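Local coordinates for protein Nrps/pks (Streptomyces albus, PDB 4OPE) that probably acts as a ketosynthase in an acyltransferase-less modular polyketide synthase, taking part in chain assembly of the antibiotic oxazolomycin, at residues V10-Y18 and Q100-A109; M83-Q94 and A147-R158. All coordinates share one frame; numbering follows the deposited sequence.

Interaction 1: residues V10-Y18 and Q100-A109; sequences VIVGVAGRY and QTVWHLLEDA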
loop_
_atom_site.group_PDB
_atom_site.type_symbol
_atom_site.label_atom_id
_atom_site.label_comp_id
_atom_site.label_asym_id
_atom_site.label_seq_id
_atom_site.Cartn_x
_atom_site.Cartn_y
_atom_site.Cartn_z
ATOM N N VAL A 10 -14.754 8.423 -13.496
ATOM C CA VAL A 10 -14.702 9.870 -13.343
ATOM C C VAL A 10 -14.494 10.273 -11.899
ATOM O O VAL A 10 -14.726 9.492 -10.985
ATOM C CB VAL A 10 -15.991 10.538 -13.809
ATOM C CG1 VAL A 10 -16.237 10.244 -15.293
ATOM C CG2 VAL A 10 -17.185 10.095 -12.960
ATOM N N ILE A 11 -14.019 11.493 -11.723
ATOM C CA ILE A 11 -13.810 12.066 -10.439
ATOM C C ILE A 11 -14.991 12.993 -10.174
ATOM O O ILE A 11 -15.263 13.924 -10.929
ATOM C CB ILE A 11 -12.534 12.935 -10.409
ATOM C CG1 ILE A 11 -11.280 12.078 -10.517
ATOM C CG2 ILE A 11 -12.459 13.809 -9.137
ATOM C CD1 ILE A 11 -10.024 12.915 -10.655
ATOM N N VAL A 12 -15.641 12.799 -9.049
ATOM C CA VAL A 12 -16.797 13.601 -8.747
ATOM C C VAL A 12 -16.651 14.438 -7.504
ATOM O O VAL A 12 -17.595 15.017 -7.079
ATOM C CB VAL A 12 -18.037 12.726 -8.577
ATOM C CG1 VAL A 12 -18.235 11.856 -9.795
ATOM C CG2 VAL A 12 -17.947 11.883 -7.302
ATOM N N GLY A 13 -15.490 14.483 -6.891
ATOM C CA GLY A 13 -15.278 15.452 -5.791
ATOM C C GLY A 13 -13.824 15.459 -5.408
ATOM O O GLY A 13 -13.126 14.518 -5.663
ATOM N N VAL A 14 -13.381 16.514 -4.777
ATOM C CA VAL A 14 -11.984 16.605 -4.342
ATOM C C VAL A 14 -11.913 17.464 -3.110
ATOM O O VAL A 14 -12.709 18.386 -2.945
ATOM C CB VAL A 14 -11.071 17.191 -5.476
ATOM C CG1 VAL A 14 -11.627 18.520 -6.041
ATOM C CG2 VAL A 14 -9.605 17.329 -5.042
ATOM N N ALA A 15 -10.935 17.188 -2.276
ATOM C CA ALA A 15 -10.690 17.976 -1.099
ATOM C C ALA A 15 -9.234 17.876 -0.676
ATOM O O ALA A 15 -8.551 16.921 -1.022
ATOM C CB ALA A 15 -11.611 17.502 0.000
ATOM N N GLY A 16 -8.746 18.869 0.046
ATOM C CA GLY A 16 -7.334 18.955 0.386
ATOM C C GLY A 16 -6.916 20.127 1.255
ATOM O O GLY A 16 -7.566 21.155 1.262
ATOM N N ARG A 17 -5.840 19.959 2.018
ATOM C CA ARG A 17 -5.147 21.077 2.636
ATOM C C ARG A 17 -3.725 21.036 2.188
ATOM O O ARG A 17 -3.118 19.982 2.183
ATOM C CB ARG A 17 -5.144 20.953 4.137
ATOM C CG ARG A 17 -6.525 20.889 4.719
ATOM C CD ARG A 17 -6.503 20.406 6.152
ATOM N NE ARG A 17 -5.792 21.358 6.998
ATOM C CZ ARG A 17 -5.483 21.133 8.268
ATOM N NH1 ARG A 17 -5.821 19.991 8.846
ATOM N NH2 ARG A 17 -4.816 22.048 8.953
ATOM N N TYR A 18 -3.191 22.195 1.858
ATOM C CA TYR A 18 -1.813 22.336 1.436
ATOM C C TYR A 18 -1.224 23.574 2.129
ATOM O O TYR A 18 -1.944 24.278 2.856
ATOM C CB TYR A 18 -1.782 22.424 -0.085
ATOM C CG TYR A 18 -2.403 21.200 -0.700
ATOM C CD1 TYR A 18 -1.758 19.976 -0.655
ATOM C CD2 TYR A 18 -3.649 21.240 -1.276
ATOM C CE1 TYR A 18 -2.321 18.838 -1.195
ATOM C CE2 TYR A 18 -4.232 20.098 -1.825
ATOM C CZ TYR A 18 -3.560 18.891 -1.772
ATOM O OH TYR A 18 -4.119 17.759 -2.311
ATOM N N GLN A 100 -10.646 14.083 8.468
ATOM C CA GLN A 100 -11.327 15.323 8.128
ATOM C C GLN A 100 -11.358 15.547 6.609
ATOM O O GLN A 100 -12.379 15.976 6.075
ATOM C CB GLN A 100 -10.737 16.494 8.891
ATOM C CG GLN A 100 -10.810 16.274 10.421
ATOM C CD GLN A 100 -10.161 17.414 11.224
ATOM O OE1 GLN A 100 -9.283 18.061 10.738
ATOM N NE2 GLN A 100 -10.570 17.610 12.463
ATOM N N THR A 101 -10.273 15.211 5.916
ATOM C CA THR A 101 -10.228 15.330 4.474
ATOM C C THR A 101 -11.305 14.496 3.830
ATOM O O THR A 101 -12.044 14.962 2.974
ATOM C CB THR A 101 -8.856 14.891 3.970
ATOM O OG1 THR A 101 -7.874 15.801 4.487
ATOM C CG2 THR A 101 -8.797 14.839 2.455
ATOM N N VAL A 102 -11.474 13.268 4.267
ATOM C CA VAL A 102 -12.516 12.445 3.648
ATOM C C VAL A 102 -13.892 13.017 3.892
ATOM O O VAL A 102 -14.734 13.045 2.986
ATOM C CB VAL A 102 -12.435 10.983 4.064
ATOM C CG1 VAL A 102 -13.575 10.196 3.449
ATOM C CG2 VAL A 102 -11.107 10.424 3.576
ATOM N N TRP A 103 -14.113 13.506 5.100
ATOM C CA TRP A 103 -15.376 14.181 5.399
ATOM C C TRP A 103 -15.594 15.317 4.397
ATOM O O TRP A 103 -16.683 15.431 3.804
ATOM C CB TRP A 103 -15.420 14.757 6.819
ATOM C CG TRP A 103 -16.785 15.270 7.122
ATOM C CD1 TRP A 103 -17.264 16.536 6.933
ATOM C CD2 TRP A 103 -17.881 14.497 7.632
ATOM N NE1 TRP A 103 -18.599 16.609 7.307
ATOM C CE2 TRP A 103 -19.008 15.370 7.723
ATOM C CE3 TRP A 103 -18.024 13.160 8.017
ATOM C CZ2 TRP A 103 -20.253 14.934 8.165
ATOM C CZ3 TRP A 103 -19.269 12.726 8.477
ATOM C CH2 TRP A 103 -20.362 13.611 8.549
ATOM N N HIS A 104 -14.578 16.167 4.201
ATOM C CA HIS A 104 -14.758 17.280 3.308
ATOM C C HIS A 104 -14.888 16.838 1.860
ATOM O O HIS A 104 -15.598 17.478 1.090
ATOM C CB HIS A 104 -13.661 18.281 3.469
ATOM C CG HIS A 104 -13.716 19.017 4.764
ATOM N ND1 HIS A 104 -12.591 19.334 5.489
ATOM C CD2 HIS A 104 -14.764 19.510 5.461
ATOM C CE1 HIS A 104 -12.937 19.995 6.577
ATOM N NE2 HIS A 104 -14.253 20.127 6.575
ATOM N N LEU A 105 -14.254 15.737 1.496
ATOM C CA LEU A 105 -14.428 15.196 0.159
ATOM C C LEU A 105 -15.907 14.871 -0.120
ATOM O O LEU A 105 -16.452 15.191 -1.218
ATOM C CB LEU A 105 -13.579 13.916 -0.006
ATOM C CG LEU A 105 -13.820 12.982 -1.193
ATOM C CD1 LEU A 105 -13.517 13.805 -2.423
ATOM C CD2 LEU A 105 -12.917 11.756 -1.191
ATOM N N LEU A 106 -16.570 14.215 0.837
ATOM C CA LEU A 106 -17.950 13.813 0.598
ATOM C C LEU A 106 -18.820 15.048 0.436
ATOM O O LEU A 106 -19.674 15.119 -0.453
ATOM C CB LEU A 106 -18.430 12.936 1.702
ATOM C CG LEU A 106 -18.307 11.433 1.471
ATOM C CD1 LEU A 106 -17.148 10.963 0.615
ATOM C CD2 LEU A 106 -18.318 10.747 2.812
ATOM N N GLU A 107 -18.541 16.070 1.232
ATOM C CA GLU A 107 -19.254 17.328 1.069
ATOM C C GLU A 107 -18.990 17.952 -0.292
ATOM O O GLU A 107 -19.907 18.423 -0.950
ATOM C CB GLU A 107 -18.931 18.296 2.198
ATOM C CG GLU A 107 -19.325 17.717 3.548
ATOM C CD GLU A 107 -19.252 18.716 4.689
ATOM O OE1 GLU A 107 -18.329 19.621 4.626
ATOM O OE2 GLU A 107 -20.113 18.571 5.628
ATOM N N ASP A 108 -17.764 17.898 -0.770
ATOM C CA ASP A 108 -17.494 18.493 -2.078
ATOM C C ASP A 108 -18.170 17.709 -3.200
ATOM O O ASP A 108 -18.663 18.282 -4.129
ATOM C CB ASP A 108 -16.008 18.652 -2.340
ATOM C CG ASP A 108 -15.728 19.322 -3.684
ATOM O OD1 ASP A 108 -15.908 20.576 -3.836
ATOM O OD2 ASP A 108 -15.315 18.574 -4.598
ATOM N N ALA A 109 -18.222 16.401 -3.091
ATOM C CA ALA A 109 -18.970 15.610 -4.026
ATOM C C ALA A 109 -20.490 15.734 -3.906
ATOM O O ALA A 109 -21.168 15.080 -4.690
ATOM C CB ALA A 109 -18.593 14.141 -3.856
#
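Val-14 N donates a nearly straight hydrogen bond to Asp-108 OD2, 2.8 Å long with 167° at the hydrogen. The amide meets that oxygen on its anti side, tilted out of the carboxylate plane. With chi1 at -178°, Asp-108 carries its carboxylate away from its own backbone N and across to the strand, where it lies alongside Val-14 and points the same way. The other oxygen, OD1, has a hydrogen-bond partner outside the two segments. Replacing Asp-108 with an alanine would probably leave the Val-14 amide without this acceptor and open a gap beside Gly-13 and Val-14.

Around the bond, methyl groups and backbone close together. One methyl of Leu-105, CD1, reaches the Gly-13 carbonyl, 3.3 Å from its O, while Ala-109 packs against the glycine backbone, the two CA atoms 4.1 Å apart. The CA-H of Ala-109 also approaches Val-12 O at 3.4 Å, and its CB makes an apolar contact with Val-12 CG2. Further along the strand, Ala-15 CB rests on the helix backbone, 3.5 Å from Leu-105 N, and touches Leu-105 CB and His-104 CB.

Strand 9-17 runs between strands 242-250 and 263-272, in the N-terminal half of the thiolase fold, where helix layers pack against the sheet; helix 93-108 crosses it with the segment axes 6.4 Å apart at 141°. On the far side of this strand, Val-14 meets Thr-362 of helix 356-370. Toward the start of this helical segment, 100-109, Thr-101 sets its CG2 near Ala-15 O while its OG1 bonds Ser-243. His-104 NE2 bonds the carbonyl of Tyr-568.

Interaction 2: residues M83-Q94 and A147-R158; sequences MSQVEAEHIDPQ and ATSSSYASVANR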
loop_
_atom_site.group_PDB
_atom_site.type_symbol
_atom_site.label_atom_id
_atom_site.label_comp_id
_atom_site.label_asym_id
_atom_site.label_seq_id
_atom_site.Cartn_x
_atom_site.Cartn_y
_atom_site.Cartn_z
HETATM N N MSE A 83 -13.706 9.239 19.414
HETATM C CA MSE A 83 -12.477 8.736 19.971
HETATM C C MSE A 83 -12.150 9.651 21.113
HETATM O O MSE A 83 -12.561 10.794 21.172
HETATM C CB MSE A 83 -11.457 8.545 18.834
HETATM C CG MSE A 83 -10.333 9.581 18.785
HETATM SE SE MSE A 83 -8.967 9.312 17.343
HETATM C CE MSE A 83 -10.085 8.492 15.963
ATOM N N SER A 84 -11.446 9.100 22.078
ATOM C CA SER A 84 -10.983 9.847 23.229
ATOM C C SER A 84 -9.893 10.817 22.839
ATOM O O SER A 84 -9.127 10.575 21.895
ATOM C CB SER A 84 -10.410 8.880 24.250
ATOM O OG SER A 84 -9.347 8.159 23.672
ATOM N N GLN A 85 -9.820 11.899 23.602
ATOM C CA GLN A 85 -8.723 12.854 23.523
ATOM C C GLN A 85 -7.351 12.161 23.634
ATOM O O GLN A 85 -6.422 12.496 22.914
ATOM C CB GLN A 85 -8.882 13.894 24.636
ATOM C CG GLN A 85 -7.648 14.733 24.922
ATOM C CD GLN A 85 -7.305 15.641 23.773
ATOM O OE1 GLN A 85 -8.187 16.067 23.030
ATOM N NE2 GLN A 85 -6.019 15.953 23.617
ATOM N N VAL A 86 -7.245 11.211 24.551
ATOM C CA VAL A 86 -5.982 10.556 24.821
ATOM C C VAL A 86 -5.598 9.701 23.632
ATOM O O VAL A 86 -4.451 9.752 23.186
ATOM C CB VAL A 86 -5.967 9.786 26.205
ATOM C CG1 VAL A 86 -5.287 8.412 26.151
ATOM C CG2 VAL A 86 -5.248 10.637 27.257
ATOM N N GLU A 87 -6.534 8.926 23.109
ATOM C CA GLU A 87 -6.223 8.154 21.930
ATOM C C GLU A 87 -5.701 9.091 20.816
ATOM O O GLU A 87 -4.715 8.780 20.164
ATOM C CB GLU A 87 -7.426 7.336 21.450
ATOM C CG GLU A 87 -7.160 6.640 20.117
ATOM C CD GLU A 87 -8.034 5.407 19.848
ATOM O OE1 GLU A 87 -9.247 5.385 20.225
ATOM O OE2 GLU A 87 -7.488 4.457 19.226
ATOM N N ALA A 88 -6.341 10.235 20.616
ATOM C CA ALA A 88 -5.951 11.142 19.542
ATOM C C ALA A 88 -4.504 11.606 19.656
ATOM O O ALA A 88 -3.780 11.616 18.648
ATOM C CB ALA A 88 -6.879 12.355 19.471
ATOM N N GLU A 89 -4.091 11.990 20.863
ATOM C CA GLU A 89 -2.718 12.400 21.102
ATOM C C GLU A 89 -1.706 11.326 20.687
ATOM O O GLU A 89 -0.562 11.656 20.388
ATOM C CB GLU A 89 -2.474 12.667 22.582
ATOM C CG GLU A 89 -3.147 13.878 23.169
ATOM C CD GLU A 89 -2.966 13.970 24.683
ATOM O OE1 GLU A 89 -3.297 15.046 25.238
ATOM O OE2 GLU A 89 -2.503 12.980 25.318
ATOM N N HIS A 90 -2.130 10.063 20.709
ATOM C CA HIS A 90 -1.218 8.931 20.550
ATOM C C HIS A 90 -1.191 8.404 19.111
ATOM O O HIS A 90 -0.374 7.530 18.805
ATOM C CB HIS A 90 -1.518 7.792 21.577
ATOM C CG HIS A 90 -1.031 8.090 22.963
ATOM N ND1 HIS A 90 -1.782 8.793 23.882
ATOM C CD2 HIS A 90 0.146 7.823 23.573
ATOM C CE1 HIS A 90 -1.093 8.946 24.998
ATOM N NE2 HIS A 90 0.082 8.366 24.836
ATOM N N ILE A 91 -2.060 8.914 18.232
ATOM C CA ILE A 91 -1.929 8.585 16.827
ATOM C C ILE A 91 -1.485 9.768 15.980
ATOM O O ILE A 91 -1.712 10.926 16.320
ATOM C CB ILE A 91 -3.192 7.967 16.240
ATOM C CG1 ILE A 91 -4.197 9.048 15.946
ATOM C CG2 ILE A 91 -3.734 6.934 17.206
ATOM C CD1 ILE A 91 -5.487 8.539 15.350
ATOM N N ASP A 92 -0.842 9.398 14.871
ATOM C CA ASP A 92 -0.182 10.289 13.928
ATOM C C ASP A 92 -1.188 11.263 13.373
ATOM O O ASP A 92 -2.291 10.863 13.068
ATOM C CB ASP A 92 0.359 9.437 12.774
ATOM C CG ASP A 92 1.412 10.139 11.962
ATOM O OD1 ASP A 92 1.158 11.255 11.448
ATOM O OD2 ASP A 92 2.502 9.539 11.821
ATOM N N PRO A 93 -0.809 12.538 13.198
ATOM C CA PRO A 93 -1.715 13.508 12.622
ATOM C C PRO A 93 -2.129 13.197 11.196
ATOM O O PRO A 93 -3.125 13.692 10.737
ATOM C CB PRO A 93 -0.913 14.819 12.688
ATOM C CG PRO A 93 0.465 14.435 12.935
ATOM C CD PRO A 93 0.380 13.193 13.737
ATOM N N GLN A 94 -1.380 12.363 10.498
ATOM C CA GLN A 94 -1.787 11.915 9.172
ATOM C C GLN A 94 -3.120 11.180 9.269
ATOM O O GLN A 94 -3.997 11.414 8.468
ATOM C CB GLN A 94 -0.687 11.059 8.517
ATOM C CG GLN A 94 0.601 11.854 8.324
ATOM C CD GLN A 94 1.809 11.070 7.786
ATOM O OE1 GLN A 94 2.759 11.678 7.253
ATOM N NE2 GLN A 94 1.798 9.756 7.938
ATOM N N ALA A 147 2.821 4.073 23.974
ATOM C CA ALA A 147 3.324 4.136 22.611
ATOM C C ALA A 147 2.422 4.967 21.679
ATOM O O ALA A 147 1.203 4.809 21.686
ATOM C CB ALA A 147 3.458 2.747 22.025
ATOM N N THR A 148 3.038 5.821 20.853
ATOM C CA THR A 148 2.348 6.471 19.776
ATOM C C THR A 148 2.289 5.530 18.594
ATOM O O THR A 148 3.058 4.569 18.482
ATOM C CB THR A 148 3.074 7.737 19.341
ATOM O OG1 THR A 148 4.434 7.416 19.051
ATOM C CG2 THR A 148 3.010 8.807 20.437
ATOM N N SER A 149 1.372 5.822 17.690
ATOM C CA SER A 149 1.206 4.998 16.527
ATOM C C SER A 149 1.200 5.828 15.248
ATOM O O SER A 149 0.813 6.990 15.241
ATOM C CB SER A 149 -0.098 4.206 16.642
ATOM O OG SER A 149 -0.309 3.478 15.443
ATOM N N SER A 150 1.628 5.192 14.180
ATOM C CA SER A 150 1.602 5.754 12.858
ATOM C C SER A 150 1.265 4.663 11.882
ATOM O O SER A 150 1.720 4.696 10.796
ATOM C CB SER A 150 2.985 6.288 12.482
ATOM O OG SER A 150 3.203 7.557 13.079
ATOM N N SER A 151 0.540 3.653 12.291
ATOM C CA SER A 151 0.207 2.595 11.406
ATOM C C SER A 151 -0.413 3.158 10.088
ATOM O O SER A 151 -1.304 4.047 10.121
ATOM C CB SER A 151 -0.787 1.715 12.122
ATOM O OG SER A 151 -1.473 0.917 11.190
ATOM N N TYR A 152 0.064 2.661 8.950
ATOM C CA TYR A 152 -0.416 3.132 7.661
ATOM C C TYR A 152 -1.800 2.550 7.404
ATOM O O TYR A 152 -2.704 3.281 7.063
ATOM C CB TYR A 152 0.510 2.783 6.491
ATOM C CG TYR A 152 1.836 3.523 6.410
ATOM C CD1 TYR A 152 2.152 4.570 7.252
ATOM C CD2 TYR A 152 2.779 3.172 5.443
ATOM C CE1 TYR A 152 3.354 5.243 7.118
ATOM C CE2 TYR A 152 4.009 3.814 5.326
ATOM C CZ TYR A 152 4.298 4.845 6.158
ATOM O OH TYR A 152 5.530 5.491 6.047
ATOM N N ALA A 153 -1.986 1.253 7.591
ATOM C CA ALA A 153 -3.315 0.662 7.459
ATOM C C ALA A 153 -4.333 1.378 8.300
ATOM O O ALA A 153 -5.481 1.500 7.883
ATOM C CB ALA A 153 -3.292 -0.766 7.873
ATOM N N SER A 154 -3.935 1.869 9.471
ATOM C CA SER A 154 -4.874 2.602 10.310
ATOM C C SER A 154 -5.488 3.850 9.635
ATOM O O SER A 154 -6.685 4.152 9.783
ATOM C CB SER A 154 -4.207 3.002 11.601
ATOM O OG SER A 154 -5.155 2.954 12.646
ATOM N N VAL A 155 -4.678 4.555 8.860
ATOM C CA VAL A 155 -5.188 5.645 8.109
ATOM C C VAL A 155 -6.346 5.222 7.156
ATOM O O VAL A 155 -7.402 5.913 7.081
ATOM C CB VAL A 155 -4.086 6.334 7.325
ATOM C CG1 VAL A 155 -4.671 7.546 6.634
ATOM C CG2 VAL A 155 -2.943 6.738 8.251
ATOM N N ALA A 156 -6.194 4.114 6.434
ATOM C CA ALA A 156 -7.285 3.712 5.570
ATOM C C ALA A 156 -8.441 3.095 6.378
ATOM O O ALA A 156 -9.608 3.441 6.174
ATOM C CB ALA A 156 -6.801 2.764 4.521
ATOM N N ASN A 157 -8.104 2.188 7.295
ATOM C CA ASN A 157 -9.097 1.394 8.041
ATOM C C ASN A 157 -10.017 2.269 8.899
ATOM O O ASN A 157 -11.217 2.067 8.957
ATOM C CB ASN A 157 -8.392 0.415 8.973
ATOM C CG ASN A 157 -7.689 -0.695 8.261
ATOM O OD1 ASN A 157 -6.895 -1.375 8.865
ATOM N ND2 ASN A 157 -7.969 -0.896 7.001
ATOM N N ARG A 158 -9.427 3.252 9.550
ATOM C CA ARG A 158 -10.205 4.165 10.317
ATOM C C ARG A 158 -11.208 4.954 9.438
ATOM O O ARG A 158 -12.388 5.121 9.789
ATOM C CB ARG A 158 -9.288 5.087 11.087
ATOM C CG ARG A 158 -10.029 5.941 12.117
ATOM C CD ARG A 158 -9.128 6.269 13.294
ATOM N NE ARG A 158 -9.499 5.479 14.451
ATOM C CZ ARG A 158 -8.676 5.033 15.395
ATOM N NH1 ARG A 158 -7.377 5.255 15.367
ATOM N NH2 ARG A 158 -9.173 4.337 16.390
#
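Arg-158 reaches out from its helix to meet three side chains of 83-94, its chain bent at chi3 (-105°) to turn the guanidinium toward Met-83 and Glu-87. The terminal methyl of Met-83, a selenomethionine, lies over one face of the guanidinium, with CE 3.4 Å from Arg-158 NE. Glu-87 OE2 makes a salt bridge with Arg-158 NH2 at the guanidinium edge, though the bond is weak at 3.3 Å and the planes stand 86° apart. Ile-91 CD1 touches NH1, which has a stronger partner in Glu-95.

The backbones pair briefly. Ser-149 N donates to His-90 O over 2.7 Å, nearly along the C=O axis, and Asp-92 N returns a weak bond to Ser-149 O, making a single beta bridge between Ile-91 and Ser-149. The rotation of the His-90 ring is set by ND1, which donates to Val-86 O at 173°, the acceptor lying in the ring plane, and CD2 lies near Ala-147 O.

Asp-92 OD1 accepts from Gln-94 N at the start of helix 93-108, while OD2 faces Ser-150 OG at a modelled distance too short to be trusted. Ser-149 OG forms an ST turn with Ser-151 N, and Ser-151 in turn N-caps helix 152-163. That helix meets the second subunit, Tyr-152 against Tyr-152 of the other chain, which puts it at the homodimer interface of a ketosynthase, with the capped start of helix 93-108 packed beside it.

Overall arrangement
Helix 93-108 joins the two contacts: its first turn, with the cap of Asp-92, belongs to interaction 2, and its later turns pack on strand 9-17 in interaction 1. The contact centres are about 21 Å apart and the nearest atoms about 7 Å, without touching. Helix 152-163 adds a second connection, since Val-159 and Phe-163 beyond interaction 2 pack on Val-102 of 100-109. Interaction 1 lies near the middle of the chain, about 7 Å from its centre, whereas interaction 2 lies about 20 Å out, where residues of 147-158 touch the second subunit. The family's active-site cysteine probably lies outside all four segments.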